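Local coordinates for N-acetylglucosamine-specific lectin (Saxidomus purpuratus, PDB 6A7T), which binds N-acetylglucosamine through a C-type lectin domain, in a way that does not depend on calcium, at residues R46-S51 with A60-V65; S37-D42 with D71-G76; C22-C27 with W31-G36; S98-I103 with N116-D121. All blocks are in the same frame, centred on the assembly; numbering follows the deposited sequence.

Interaction 1 (R46-S51 with A60-V65); sequences RGWEDS and AALVTV. With CA (calcium ion), chain C.
L62 meets W48 and S51 in the buried interior of the C-type lectin fold, where the start of helix 48-57 lies against the short strand 61-62; the two segments illustrate how one branched side chain packs between a helix and an edge strand. L62 gives up most surface here, and its two methyls divide the work. CD1 lies over one face of the W48 indole, displaced toward the rim, at 3.9 Å from CE2 of W48, a CH-pi contact with the five-membered ring 23° off its normal. CD2 points at the serine, 4.0 Å from CB of S51. The indole is brought there because CG of W48 stands opposite its own backbone nitrogen (chi1 -176°), and its NE1 is held by the carbonyl of I89. S51 is fixed from within the helix: G47, the N-cap residue, offers its carbonyl oxygen both to the amide of S51 and to its hydroxyl, OG to O 2.9 Å. Beyond L62 the same segment reaches the calcium ion, which also binds E66, E70 and E153. T64 coordinates it through its main chain, its carbonyl O lying 2.4 Å from the metal.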
loop_
_atom_site.group_PDB
_atom_site.type_symbol
_atom_site.label_atom_id
_atom_site.label_comp_id
_atom_site.label_asym_id
_atom_site.label_seq_id
_atom_site.Cartn_x
_atom_site.Cartn_y
_atom_site.Cartn_z
ATOM N N ARG A 46 18.459 -19.900 1.541
ATOM C CA ARG A 46 18.025 -20.827 0.488
ATOM C C ARG A 46 18.549 -20.309 -0.851
ATOM O O ARG A 46 18.776 -19.113 -1.020
ATOM C CB ARG A 46 16.497 -20.889 0.386
ATOM C CG ARG A 46 15.723 -21.076 1.684
ATOM C CD ARG A 46 14.227 -20.936 1.415
ATOM N NE ARG A 46 13.414 -21.066 2.608
ATOM C CZ ARG A 46 13.155 -20.059 3.438
ATOM N NH1 ARG A 46 13.632 -18.868 3.177
ATOM N NH2 ARG A 46 12.418 -20.247 4.513
ATOM N N GLY A 47 18.751 -21.219 -1.821
ATOM C CA GLY A 47 19.040 -20.857 -3.168
ATOM C C GLY A 47 17.881 -20.071 -3.750
ATOM O O GLY A 47 16.828 -20.022 -3.145
ATOM N N TRP A 48 18.118 -19.384 -4.864
ATOM C CA TRP A 48 17.100 -18.458 -5.403
ATOM C C TRP A 48 15.846 -19.230 -5.786
ATOM O O TRP A 48 14.747 -18.788 -5.422
ATOM C CB TRP A 48 17.651 -17.672 -6.574
ATOM C CG TRP A 48 16.708 -16.652 -7.112
ATOM C CD1 TRP A 48 16.692 -15.334 -6.769
ATOM C CD2 TRP A 48 15.678 -16.827 -8.091
ATOM N NE1 TRP A 48 15.754 -14.673 -7.497
ATOM C CE2 TRP A 48 15.099 -15.577 -8.301
ATOM C CE3 TRP A 48 15.198 -17.926 -8.818
ATOM C CZ2 TRP A 48 14.030 -15.410 -9.165
ATOM C CZ3 TRP A 48 14.225 -17.729 -9.774
ATOM C CH2 TRP A 48 13.612 -16.487 -9.906
ATOM N N GLU A 49 16.002 -20.337 -6.520
ATOM C CA GLU A 49 14.840 -21.151 -6.874
ATOM C C GLU A 49 14.114 -21.650 -5.608
ATOM O O GLU A 49 12.886 -21.653 -5.598
ATOM C CB GLU A 49 15.245 -22.350 -7.723
ATOM C CG GLU A 49 15.574 -21.963 -9.134
ATOM C CD GLU A 49 14.400 -21.539 -10.008
ATOM O OE1 GLU A 49 13.242 -21.718 -9.596
ATOM O OE2 GLU A 49 14.677 -21.102 -11.148
ATOM N N ASP A 50 14.838 -22.137 -4.597
ATOM C CA ASP A 50 14.167 -22.578 -3.372
ATOM C C ASP A 50 13.492 -21.410 -2.624
ATOM O O ASP A 50 12.474 -21.641 -1.974
ATOM C CB ASP A 50 15.086 -23.342 -2.430
ATOM C CG ASP A 50 15.404 -24.729 -2.959
ATOM O OD1 ASP A 50 14.682 -25.209 -3.866
ATOM O OD2 ASP A 50 16.354 -25.349 -2.403
ATOM N N SER A 51 14.046 -20.214 -2.762
ATOM C CA SER A 51 13.388 -18.997 -2.196
ATOM C C SER A 51 12.093 -18.718 -2.949
ATOM O O SER A 51 11.101 -18.319 -2.317
ATOM C CB SER A 51 14.315 -17.788 -2.229
ATOM O OG SER A 51 15.519 -18.051 -1.504
ATOM N N ALA A 60 2.436 -16.155 -1.421
ATOM C CA ALA A 60 3.172 -14.952 -1.742
ATOM C C ALA A 60 4.085 -15.268 -2.932
ATOM O O ALA A 60 3.952 -16.278 -3.580
ATOM C CB ALA A 60 3.958 -14.567 -0.511
ATOM N N ALA A 61 5.011 -14.373 -3.187
ATOM C CA ALA A 61 6.022 -14.537 -4.236
ATOM C C ALA A 61 7.222 -13.694 -3.874
ATOM O O ALA A 61 7.097 -12.770 -3.112
ATOM C CB ALA A 61 5.460 -14.101 -5.568
ATOM N N LEU A 62 8.395 -14.038 -4.423
ATOM C CA LEU A 62 9.541 -13.155 -4.215
ATOM C C LEU A 62 9.157 -11.730 -4.671
ATOM O O LEU A 62 8.455 -11.533 -5.679
ATOM C CB LEU A 62 10.747 -13.696 -4.996
ATOM C CG LEU A 62 11.491 -14.878 -4.410
ATOM C CD1 LEU A 62 12.413 -15.484 -5.456
ATOM C CD2 LEU A 62 12.239 -14.461 -3.165
ATOM N N VAL A 63 9.602 -10.728 -3.885
ATOM C CA VAL A 63 9.238 -9.350 -4.059
ATOM C C VAL A 63 9.586 -8.830 -5.453
ATOM O O VAL A 63 10.618 -9.125 -5.975
ATOM C CB VAL A 63 9.889 -8.477 -2.973
ATOM C CG1 VAL A 63 11.398 -8.448 -3.099
ATOM C CG2 VAL A 63 9.278 -7.085 -2.959
ATOM N N THR A 64 8.673 -8.052 -6.026
ATOM C CA THR A 64 8.916 -7.338 -7.287
ATOM C C THR A 64 8.846 -5.844 -6.955
ATOM O O THR A 64 8.092 -5.475 -6.111
ATOM C CB THR A 64 7.894 -7.775 -8.330
ATOM O OG1 THR A 64 6.623 -7.437 -7.797
ATOM C CG2 THR A 64 8.006 -9.256 -8.582
ATOM N N VAL A 65 9.757 -5.049 -7.557
ATOM C CA VAL A 65 10.001 -3.658 -7.092
ATOM C C VAL A 65 9.676 -2.699 -8.237
ATOM O O VAL A 65 10.530 -2.450 -9.091
ATOM C CB VAL A 65 11.425 -3.465 -6.559
ATOM C CG1 VAL A 65 11.575 -2.081 -5.909
ATOM C CG2 VAL A 65 11.819 -4.573 -5.585
HETATM CA CA CA C . 5.866 -4.881 -5.475
HETATM O O HOH W 1 4.021 -3.247 -5.246
HETATM O O HOH W 2 4.047 -6.129 -6.623
#

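Interaction 2 (S37-D42 with D71-G76); sequences SCYLFD and DDFIRG
F73 and I74 of helix 68-78 meet Y39 and F41 of strand 37-43, a small example of aromatic residues two apart on a strand receiving one turn of a helix. D71 opens the helical segment and faces elsewhere: its OD2 takes both terminal nitrogens of R75, NH2 at 2.9 Å from OD2 of D71, while D72 adds a longer ion pair. F73 follows, its CG opposite the backbone nitrogen (chi1 163°), which carries the phenyl ring out to the strand. CE2 of F73 settles over the face of the Y39 ring, 3.6 Å from CD1 of Y39, in an edge-to-face pair with planes at 55°. The same CE2 lies in the plane of the F41 ring, at its edge, 4.0 Å from CZ of F41. I74 completes the contact with its CG2 branch, 4.2 Å from CE2 of F41. R75 then closes the ionic network, its guanidinium edge directed at D71 and D72. The Y39 hydroxyl is bonded to E70, a calcium ligand, so this aromatic packing adjoins the metal site. Segment 71-76 runs 36° from strand segment 37-42, and a helix packed on an antiparallel sheet in this way belongs to the C-type lectin fold.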
loop_
_atom_site.group_PDB
_atom_site.type_symbol
_atom_site.label_atom_id
_atom_site.label_comp_id
_atom_site.label_asym_id
_atom_site.label_seq_id
_atom_site.Cartn_x
_atom_site.Cartn_y
_atom_site.Cartn_z
ATOM N N SER A 37 0.737 -4.026 0.288
ATOM C CA SER A 37 1.271 -5.402 0.335
ATOM C C SER A 37 1.826 -5.704 1.713
ATOM O O SER A 37 2.214 -4.810 2.429
ATOM C CB SER A 37 2.383 -5.579 -0.657
ATOM O OG SER A 37 1.895 -5.528 -1.975
ATOM N N CYS A 38 1.883 -7.004 2.031
ATOM C CA CYS A 38 2.607 -7.533 3.189
ATOM C C CYS A 38 3.917 -8.189 2.712
ATOM O O CYS A 38 3.959 -8.849 1.700
ATOM C CB CYS A 38 1.763 -8.524 3.959
ATOM S SG CYS A 38 0.267 -7.789 4.674
ATOM N N TYR A 39 4.974 -7.963 3.481
ATOM C CA TYR A 39 6.316 -8.441 3.172
ATOM C C TYR A 39 6.877 -9.282 4.314
ATOM O O TYR A 39 6.785 -8.914 5.498
ATOM C CB TYR A 39 7.249 -7.262 2.972
ATOM C CG TYR A 39 6.850 -6.329 1.855
ATOM C CD1 TYR A 39 5.846 -5.381 2.029
ATOM C CD2 TYR A 39 7.469 -6.388 0.617
ATOM C CE1 TYR A 39 5.440 -4.545 0.989
ATOM C CE2 TYR A 39 7.149 -5.495 -0.389
ATOM C CZ TYR A 39 6.093 -4.611 -0.225
ATOM O OH TYR A 39 5.811 -3.768 -1.265
ATOM N N LEU A 40 7.631 -10.326 3.903
ATOM C CA LEU A 40 8.393 -11.155 4.828
ATOM C C LEU A 40 9.861 -11.074 4.435
ATOM O O LEU A 40 10.212 -11.466 3.318
ATOM C CB LEU A 40 7.900 -12.603 4.715
ATOM C CG LEU A 40 8.632 -13.607 5.631
ATOM C CD1 LEU A 40 8.409 -13.293 7.082
ATOM C CD2 LEU A 40 8.197 -15.020 5.342
ATOM N N PHE A 41 10.694 -10.578 5.356
ATOM C CA PHE A 41 12.132 -10.561 5.216
ATOM C C PHE A 41 12.651 -11.829 5.885
ATOM O O PHE A 41 12.862 -11.844 7.111
ATOM C CB PHE A 41 12.676 -9.245 5.781
ATOM C CG PHE A 41 12.181 -8.028 5.044
ATOM C CD1 PHE A 41 10.934 -7.479 5.332
ATOM C CD2 PHE A 41 12.971 -7.386 4.083
ATOM C CE1 PHE A 41 10.484 -6.339 4.675
ATOM C CE2 PHE A 41 12.505 -6.270 3.413
ATOM C CZ PHE A 41 11.272 -5.737 3.715
ATOM N N ASP A 42 12.672 -12.901 5.106
ATOM C CA ASP A 42 12.919 -14.217 5.679
ATOM C C ASP A 42 14.427 -14.481 5.759
ATOM O O ASP A 42 15.131 -14.351 4.768
ATOM C CB ASP A 42 12.197 -15.315 4.914
ATOM C CG ASP A 42 12.126 -16.592 5.753
ATOM O OD1 ASP A 42 11.262 -16.682 6.671
ATOM O OD2 ASP A 42 12.968 -17.452 5.555
ATOM N N ASP A 71 11.208 0.564 -3.326
ATOM C CA ASP A 71 12.639 0.360 -3.217
ATOM C C ASP A 71 13.119 0.950 -1.889
ATOM O O ASP A 71 13.874 0.307 -1.155
ATOM C CB ASP A 71 13.352 0.975 -4.409
ATOM C CG ASP A 71 14.848 0.799 -4.411
ATOM O OD1 ASP A 71 15.317 -0.323 -4.514
ATOM O OD2 ASP A 71 15.552 1.875 -4.335
ATOM N N ASP A 72 12.644 2.151 -1.578
ATOM C CA ASP A 72 13.067 2.840 -0.361
ATOM C C ASP A 72 12.613 2.055 0.872
ATOM O O ASP A 72 13.383 1.883 1.844
ATOM C CB ASP A 72 12.597 4.312 -0.366
ATOM C CG ASP A 72 13.311 5.241 -1.366
ATOM O OD1 ASP A 72 14.376 4.865 -1.913
ATOM O OD2 ASP A 72 12.771 6.378 -1.631
ATOM N N PHE A 73 11.365 1.603 0.882
ATOM C CA PHE A 73 10.833 0.835 1.943
ATOM C C PHE A 73 11.749 -0.361 2.185
ATOM O O PHE A 73 12.126 -0.641 3.300
ATOM C CB PHE A 73 9.397 0.374 1.648
ATOM C CG PHE A 73 8.951 -0.752 2.526
ATOM C CD1 PHE A 73 8.714 -0.550 3.878
ATOM C CD2 PHE A 73 8.819 -2.036 2.001
ATOM C CE1 PHE A 73 8.356 -1.610 4.709
ATOM C CE2 PHE A 73 8.455 -3.084 2.829
ATOM C CZ PHE A 73 8.206 -2.870 4.166
ATOM N N ILE A 74 12.053 -1.128 1.125
ATOM C CA ILE A 74 12.832 -2.360 1.287
ATOM C C ILE A 74 14.202 -2.008 1.861
ATOM O O ILE A 74 14.663 -2.668 2.795
ATOM C CB ILE A 74 12.925 -3.116 -0.041
ATOM C CG1 ILE A 74 11.554 -3.659 -0.442
ATOM C CG2 ILE A 74 13.982 -4.200 0.036
ATOM C CD1 ILE A 74 11.434 -4.070 -1.884
ATOM N N ARG A 75 14.839 -0.979 1.287
ATOM C CA ARG A 75 16.156 -0.580 1.727
ATOM C C ARG A 75 16.100 -0.218 3.214
ATOM O O ARG A 75 17.040 -0.530 3.954
ATOM C CB ARG A 75 16.705 0.554 0.875
ATOM C CG ARG A 75 18.160 0.860 1.222
ATOM C CD ARG A 75 18.752 1.926 0.341
ATOM N NE ARG A 75 18.845 1.509 -1.039
ATOM C CZ ARG A 75 17.976 1.773 -1.995
ATOM N NH1 ARG A 75 16.982 2.613 -1.817
ATOM N NH2 ARG A 75 18.137 1.148 -3.153
ATOM N N GLY A 76 15.037 0.485 3.613
ATOM C CA GLY A 76 14.833 0.863 5.045
ATOM C C GLY A 76 14.915 -0.305 6.007
ATOM O O GLY A 76 15.506 -0.172 7.087
#

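Interaction 3 (C22-C27 with W31-G36); sequences CCKCDC and WEWFGG
W33 and the turn carrying K24 show how a disulfide-rich N-terminal loop can enclose one indole. From CB outward, W33 first meets sulfur: its CB is 3.6 Å from SG of C27, which lies in the ring plane at the edge. CG and the rest of the five-membered ring lie under CA of K24, a CH-pi contact only 7° off the normal, with CA 3.5 Å from the ring centroid. CD1 comes 3.2 Å from the carbonyl O of C23. NE1 then donates a nearly straight bond to O of C22 (2.9 Å, 166°), its acceptor close to the indole plane although the donor stands above the carbonyl plane. Over the six-membered ring lies CG of K24, 3.7 Å from both CZ2 and CH2 of W33, while the backbone nitrogens of G35 and G36 cover the opposite face. Backbone N of C22 also donates to O of G36 (3.0 Å). K24 sends its NZ to D156 of the partner chain, and C23 and C25 are disulfide-bonded to C68 and C22 of that chain. Within its own chain, the loop packs beside edge strand 32-34; C27 is cross-linked to C38 of the adjacent strand 37-43, and C22 to C156.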
loop_
_atom_site.group_PDB
_atom_site.type_symbol
_atom_site.label_atom_id
_atom_site.label_comp_id
_atom_site.label_asym_id
_atom_site.label_seq_id
_atom_site.Cartn_x
_atom_site.Cartn_y
_atom_site.Cartn_z
ATOM N N CYS A 22 -3.824 -6.069 0.501
ATOM C CA CYS A 22 -3.786 -6.323 1.957
ATOM C C CYS A 22 -4.217 -5.077 2.751
ATOM O O CYS A 22 -3.708 -3.966 2.515
ATOM C CB CYS A 22 -2.385 -6.640 2.461
ATOM S SG CYS A 22 -1.687 -8.129 1.698
ATOM N N CYS A 23 -5.043 -5.301 3.782
ATOM C CA CYS A 23 -5.353 -4.278 4.748
ATOM C C CYS A 23 -4.098 -4.004 5.587
ATOM O O CYS A 23 -3.211 -4.837 5.746
ATOM C CB CYS A 23 -6.530 -4.642 5.655
ATOM S SG CYS A 23 -8.061 -5.080 4.774
ATOM N N LYS A 24 -4.003 -2.799 6.120
ATOM C CA LYS A 24 -2.837 -2.392 6.894
ATOM C C LYS A 24 -2.532 -3.307 8.095
ATOM O O LYS A 24 -1.368 -3.447 8.490
ATOM C CB LYS A 24 -3.058 -0.982 7.450
ATOM C CG LYS A 24 -2.845 0.125 6.449
ATOM C CD LYS A 24 -2.860 1.486 7.088
ATOM C CE LYS A 24 -1.687 1.782 7.988
ATOM N NZ LYS A 24 -1.618 3.240 8.256
ATOM N N CYS A 25 -3.551 -3.940 8.675
ATOM C CA CYS A 25 -3.365 -4.761 9.866
ATOM C C CYS A 25 -3.633 -6.227 9.555
ATOM O O CYS A 25 -3.854 -7.008 10.498
ATOM C CB CYS A 25 -4.270 -4.271 10.983
ATOM S SG CYS A 25 -3.860 -2.556 11.388
ATOM N N ASP A 26 -3.585 -6.575 8.264
ATOM C CA ASP A 26 -3.924 -7.935 7.757
ATOM C C ASP A 26 -2.698 -8.856 7.791
ATOM O O ASP A 26 -2.845 -10.050 7.576
ATOM C CB ASP A 26 -4.326 -7.948 6.275
ATOM C CG ASP A 26 -5.809 -7.939 5.944
ATOM O OD1 ASP A 26 -6.620 -8.022 6.931
ATOM O OD2 ASP A 26 -6.135 -7.963 4.668
ATOM N N CYS A 27 -1.500 -8.318 7.961
ATOM C CA CYS A 27 -0.295 -9.137 7.725
ATOM C C CYS A 27 -0.156 -10.220 8.808
ATOM O O CYS A 27 -0.498 -10.004 9.965
ATOM C CB CYS A 27 0.955 -8.271 7.669
ATOM S SG CYS A 27 0.988 -6.964 6.397
ATOM N N TRP A 31 5.382 -10.387 9.427
ATOM C CA TRP A 31 5.330 -9.660 8.152
ATOM C C TRP A 31 5.108 -8.169 8.410
ATOM O O TRP A 31 4.602 -7.807 9.470
ATOM C CB TRP A 31 4.235 -10.222 7.270
ATOM C CG TRP A 31 4.394 -11.655 6.855
ATOM C CD1 TRP A 31 4.528 -12.761 7.647
ATOM C CD2 TRP A 31 4.353 -12.147 5.510
ATOM N NE1 TRP A 31 4.558 -13.909 6.896
ATOM C CE2 TRP A 31 4.474 -13.552 5.581
ATOM C CE3 TRP A 31 4.263 -11.533 4.253
ATOM C CZ2 TRP A 31 4.521 -14.352 4.451
ATOM C CZ3 TRP A 31 4.362 -12.315 3.132
ATOM C CH2 TRP A 31 4.442 -13.719 3.230
ATOM N N GLU A 32 5.496 -7.344 7.451
ATOM C CA GLU A 32 5.352 -5.883 7.506
ATOM C C GLU A 32 4.518 -5.395 6.337
ATOM O O GLU A 32 4.651 -5.865 5.252
ATOM C CB GLU A 32 6.694 -5.188 7.329
ATOM C CG GLU A 32 7.593 -5.292 8.515
ATOM C CD GLU A 32 8.727 -4.304 8.279
ATOM O OE1 GLU A 32 9.896 -4.730 8.349
ATOM O OE2 GLU A 32 8.411 -3.095 7.998
ATOM N N TRP A 33 3.696 -4.363 6.570
ATOM C CA TRP A 33 2.854 -3.760 5.533
ATOM C C TRP A 33 3.508 -2.515 4.936
ATOM O O TRP A 33 4.055 -1.687 5.667
ATOM C CB TRP A 33 1.505 -3.394 6.132
ATOM C CG TRP A 33 0.475 -2.945 5.145
ATOM C CD1 TRP A 33 -0.421 -3.760 4.521
ATOM C CD2 TRP A 33 0.220 -1.615 4.648
ATOM N NE1 TRP A 33 -1.245 -3.018 3.731
ATOM C CE2 TRP A 33 -0.885 -1.708 3.784
ATOM C CE3 TRP A 33 0.759 -0.349 4.912
ATOM C CZ2 TRP A 33 -1.421 -0.620 3.095
ATOM C CZ3 TRP A 33 0.213 0.744 4.249
ATOM C CH2 TRP A 33 -0.841 0.610 3.342
ATOM N N PHE A 34 3.377 -2.389 3.629
ATOM C CA PHE A 34 3.722 -1.174 2.928
ATOM C C PHE A 34 2.973 -1.152 1.602
ATOM O O PHE A 34 2.995 -2.111 0.863
ATOM C CB PHE A 34 5.234 -1.098 2.698
ATOM C CG PHE A 34 5.615 0.082 1.843
ATOM C CD1 PHE A 34 5.660 1.346 2.404
ATOM C CD2 PHE A 34 5.783 -0.057 0.477
ATOM C CE1 PHE A 34 5.931 2.445 1.608
ATOM C CE2 PHE A 34 6.098 1.042 -0.305
ATOM C CZ PHE A 34 6.162 2.277 0.270
ATOM N N GLY A 35 2.288 -0.034 1.294
ATOM C CA GLY A 35 1.890 0.191 -0.103
ATOM C C GLY A 35 0.881 -0.829 -0.643
ATOM O O GLY A 35 0.882 -1.109 -1.833
ATOM N N GLY A 36 0.089 -1.416 0.252
ATOM C CA GLY A 36 -0.959 -2.337 -0.086
ATOM C C GLY A 36 -0.513 -3.782 -0.086
ATOM O O GLY A 36 -1.288 -4.679 -0.412
#

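Interaction 4 (S98-I103 with N116-D121); sequences SEYRWI and NRPDAD
Y100 sits in the extended edge strand 99-102 of the second antiparallel sheet, whereas its partners P118 and A120 belong to the irregular long-loop region of the C-type lectin fold. The strand begins at a G1 beta bulge, in which S98 and E99 both face D94; the loop of residues 116-121 has a cis peptide bond before P118. Y100 makes the link between them, with CG opposite its own carbonyl carbon (chi1 -69°) and its ring running past the proline. CE2 of Y100 lies 3.5 Å from CB of P118, and the pyrrolidine CG follows along the same side of the ring. W93 and W113 meet the tyrosine ring in edge-to-face fashion, so the ring is embedded among aromatics.

The loop itself carries R117, which binds N-acetylglucosamine, and D119, a ligand of a second calcium, although neither ligand is bound to this chain in the model. D139, from that same calcium site, accepts hydrogen bonds from the backbone N of D119 and of A120 and lies against Y100, so Y100 and D139 both contact the same loop. At the end of the ring, the hydroxyl donates to the main chain: OH of Y100 is 2.6 Å from O of A120, which sits in the ring plane at its edge, with the donor tilted 23° from the carbonyl plane.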
loop_
_atom_site.group_PDB
_atom_site.type_symbol
_atom_site.label_atom_id
_atom_site.label_comp_id
_atom_site.label_asym_id
_atom_site.label_seq_id
_atom_site.Cartn_x
_atom_site.Cartn_y
_atom_site.Cartn_z
ATOM N N SER A 98 15.003 -11.911 -23.468
ATOM C CA SER A 98 16.454 -11.695 -23.455
ATOM C C SER A 98 16.779 -10.460 -22.601
ATOM O O SER A 98 17.524 -9.556 -22.988
ATOM C CB SER A 98 17.018 -11.591 -24.869
ATOM O OG SER A 98 18.229 -12.341 -25.037
ATOM N N GLU A 99 16.208 -10.424 -21.403
ATOM C CA GLU A 99 16.526 -9.414 -20.468
ATOM C C GLU A 99 16.020 -9.829 -19.098
ATOM O O GLU A 99 15.267 -10.737 -18.998
ATOM C CB GLU A 99 15.865 -8.094 -20.842
ATOM C CG GLU A 99 14.371 -8.062 -20.807
ATOM C CD GLU A 99 13.794 -6.835 -21.484
ATOM O OE1 GLU A 99 14.563 -6.163 -22.203
ATOM O OE2 GLU A 99 12.618 -6.513 -21.256
ATOM N N TYR A 100 16.388 -9.058 -18.084
ATOM C CA TYR A 100 15.833 -9.260 -16.767
ATOM C C TYR A 100 14.370 -8.776 -16.722
ATOM O O TYR A 100 13.969 -7.690 -17.180
ATOM C CB TYR A 100 16.768 -8.633 -15.703
ATOM C CG TYR A 100 18.080 -9.344 -15.553
ATOM C CD1 TYR A 100 18.232 -10.419 -14.691
ATOM C CD2 TYR A 100 19.209 -8.948 -16.270
ATOM C CE1 TYR A 100 19.419 -11.105 -14.551
ATOM C CE2 TYR A 100 20.406 -9.624 -16.152
ATOM C CZ TYR A 100 20.514 -10.737 -15.330
ATOM O OH TYR A 100 21.627 -11.490 -15.192
ATOM N N ARG A 101 13.519 -9.601 -16.091
ATOM C CA ARG A 101 12.118 -9.356 -15.864
ATOM C C ARG A 101 11.758 -9.769 -14.420
ATOM O O ARG A 101 12.404 -10.631 -13.835
ATOM C CB ARG A 101 11.255 -10.185 -16.826
ATOM C CG ARG A 101 11.550 -9.975 -18.306
ATOM C CD ARG A 101 11.144 -8.619 -18.812
ATOM N NE ARG A 101 9.704 -8.464 -18.940
ATOM C CZ ARG A 101 9.086 -7.868 -19.967
ATOM N NH1 ARG A 101 9.808 -7.238 -20.871
ATOM N NH2 ARG A 101 7.759 -7.926 -20.065
ATOM N N TRP A 102 10.729 -9.142 -13.891
ATOM C CA TRP A 102 10.147 -9.602 -12.639
ATOM C C TRP A 102 9.501 -10.960 -12.875
ATOM O O TRP A 102 9.113 -11.279 -13.975
ATOM C CB TRP A 102 9.141 -8.600 -12.082
ATOM C CG TRP A 102 9.768 -7.283 -11.759
ATOM C CD1 TRP A 102 9.448 -6.071 -12.294
ATOM C CD2 TRP A 102 10.817 -7.032 -10.818
ATOM N NE1 TRP A 102 10.224 -5.068 -11.764
ATOM C CE2 TRP A 102 11.089 -5.640 -10.874
ATOM C CE3 TRP A 102 11.576 -7.846 -9.962
ATOM C CZ2 TRP A 102 12.062 -5.058 -10.069
ATOM C CZ3 TRP A 102 12.570 -7.273 -9.208
ATOM C CH2 TRP A 102 12.817 -5.892 -9.280
ATOM N N ILE A 103 9.361 -11.731 -11.801
ATOM C CA ILE A 103 8.912 -13.127 -11.966
ATOM C C ILE A 103 7.428 -13.232 -12.345
ATOM O O ILE A 103 7.029 -14.310 -12.781
ATOM C CB ILE A 103 9.212 -13.968 -10.724
ATOM C CG1 ILE A 103 8.573 -13.354 -9.486
ATOM C CG2 ILE A 103 10.710 -14.237 -10.613
ATOM C CD1 ILE A 103 8.493 -14.322 -8.318
ATOM N N ASN A 116 26.911 -0.344 -12.912
ATOM C CA ASN A 116 27.513 -1.290 -13.866
ATOM C C ASN A 116 26.950 -2.711 -13.672
ATOM O O ASN A 116 27.716 -3.706 -13.759
ATOM C CB ASN A 116 29.029 -1.264 -13.776
ATOM C CG ASN A 116 29.539 0.160 -13.904
ATOM O OD1 ASN A 116 29.174 0.866 -14.844
ATOM N ND2 ASN A 116 30.303 0.605 -12.920
ATOM N N ARG A 117 25.666 -2.733 -13.343
ATOM C CA ARG A 117 24.830 -3.931 -13.159
ATOM C C ARG A 117 23.557 -3.740 -13.987
ATOM O O ARG A 117 22.990 -2.653 -14.082
ATOM C CB ARG A 117 24.508 -4.116 -11.665
ATOM C CG ARG A 117 25.689 -4.469 -10.775
ATOM C CD ARG A 117 26.519 -5.629 -11.240
ATOM N NE ARG A 117 27.557 -5.991 -10.310
ATOM C CZ ARG A 117 28.769 -5.456 -10.321
ATOM N NH1 ARG A 117 29.079 -4.587 -11.267
ATOM N NH2 ARG A 117 29.677 -5.828 -9.438
ATOM N N PRO A 118 23.066 -4.840 -14.590
ATOM C CA PRO A 118 23.657 -6.152 -14.458
ATOM C C PRO A 118 25.000 -6.373 -15.172
ATOM O O PRO A 118 25.219 -5.909 -16.284
ATOM C CB PRO A 118 22.600 -7.061 -15.104
ATOM C CG PRO A 118 21.913 -6.152 -16.112
ATOM C CD PRO A 118 21.927 -4.763 -15.481
ATOM N N ASP A 119 25.899 -7.097 -14.534
ATOM C CA ASP A 119 27.179 -7.361 -15.129
ATOM C C ASP A 119 27.072 -8.392 -16.270
ATOM O O ASP A 119 27.852 -8.381 -17.244
ATOM C CB ASP A 119 28.142 -7.870 -14.074
ATOM C CG ASP A 119 29.482 -8.188 -14.693
ATOM O OD1 ASP A 119 30.124 -7.238 -15.156
ATOM O OD2 ASP A 119 29.846 -9.385 -14.730
ATOM N N ALA A 120 26.128 -9.325 -16.159
ATOM C CA ALA A 120 26.052 -10.489 -17.083
ATOM C C ALA A 120 24.585 -10.942 -17.232
ATOM O O ALA A 120 23.711 -10.597 -16.437
ATOM C CB ALA A 120 26.923 -11.614 -16.605
ATOM N N ASP A 121 24.312 -11.640 -18.338
ATOM C CA ASP A 121 22.988 -12.212 -18.590
ATOM C C ASP A 121 22.803 -13.448 -17.716
ATOM O O ASP A 121 23.718 -13.918 -17.082
ATOM C CB ASP A 121 22.852 -12.594 -20.076
ATOM C CG ASP A 121 23.000 -11.457 -21.083
ATOM O OD1 ASP A 121 22.900 -10.275 -20.704
ATOM O OD2 ASP A 121 23.176 -11.778 -22.286
#

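How the interactions relate
From the N terminus, interaction 3 closes first, a short loop that brings residues 22-27 beside strand 32-34. Interaction 2 opens next on the neighbouring strand 37-43, where the C27-C38 disulfide ties interaction 3 to it, and closes on helix 68-78. Interaction 1 nests inside that loop, tying helix 48-57 to strand 61-62; V63 and V65 pack on Y39, D71 and I74, so the two contacts share a boundary. Interaction 4 follows in series, closing the long loop back onto strand 99-102 of the second sheet. Its segment 98-103 still touches interaction 1, through W102 against T64 and V65 and through I103 against W48, whereas interactions 2 and 3 lie across the chain's centre from it, without touching.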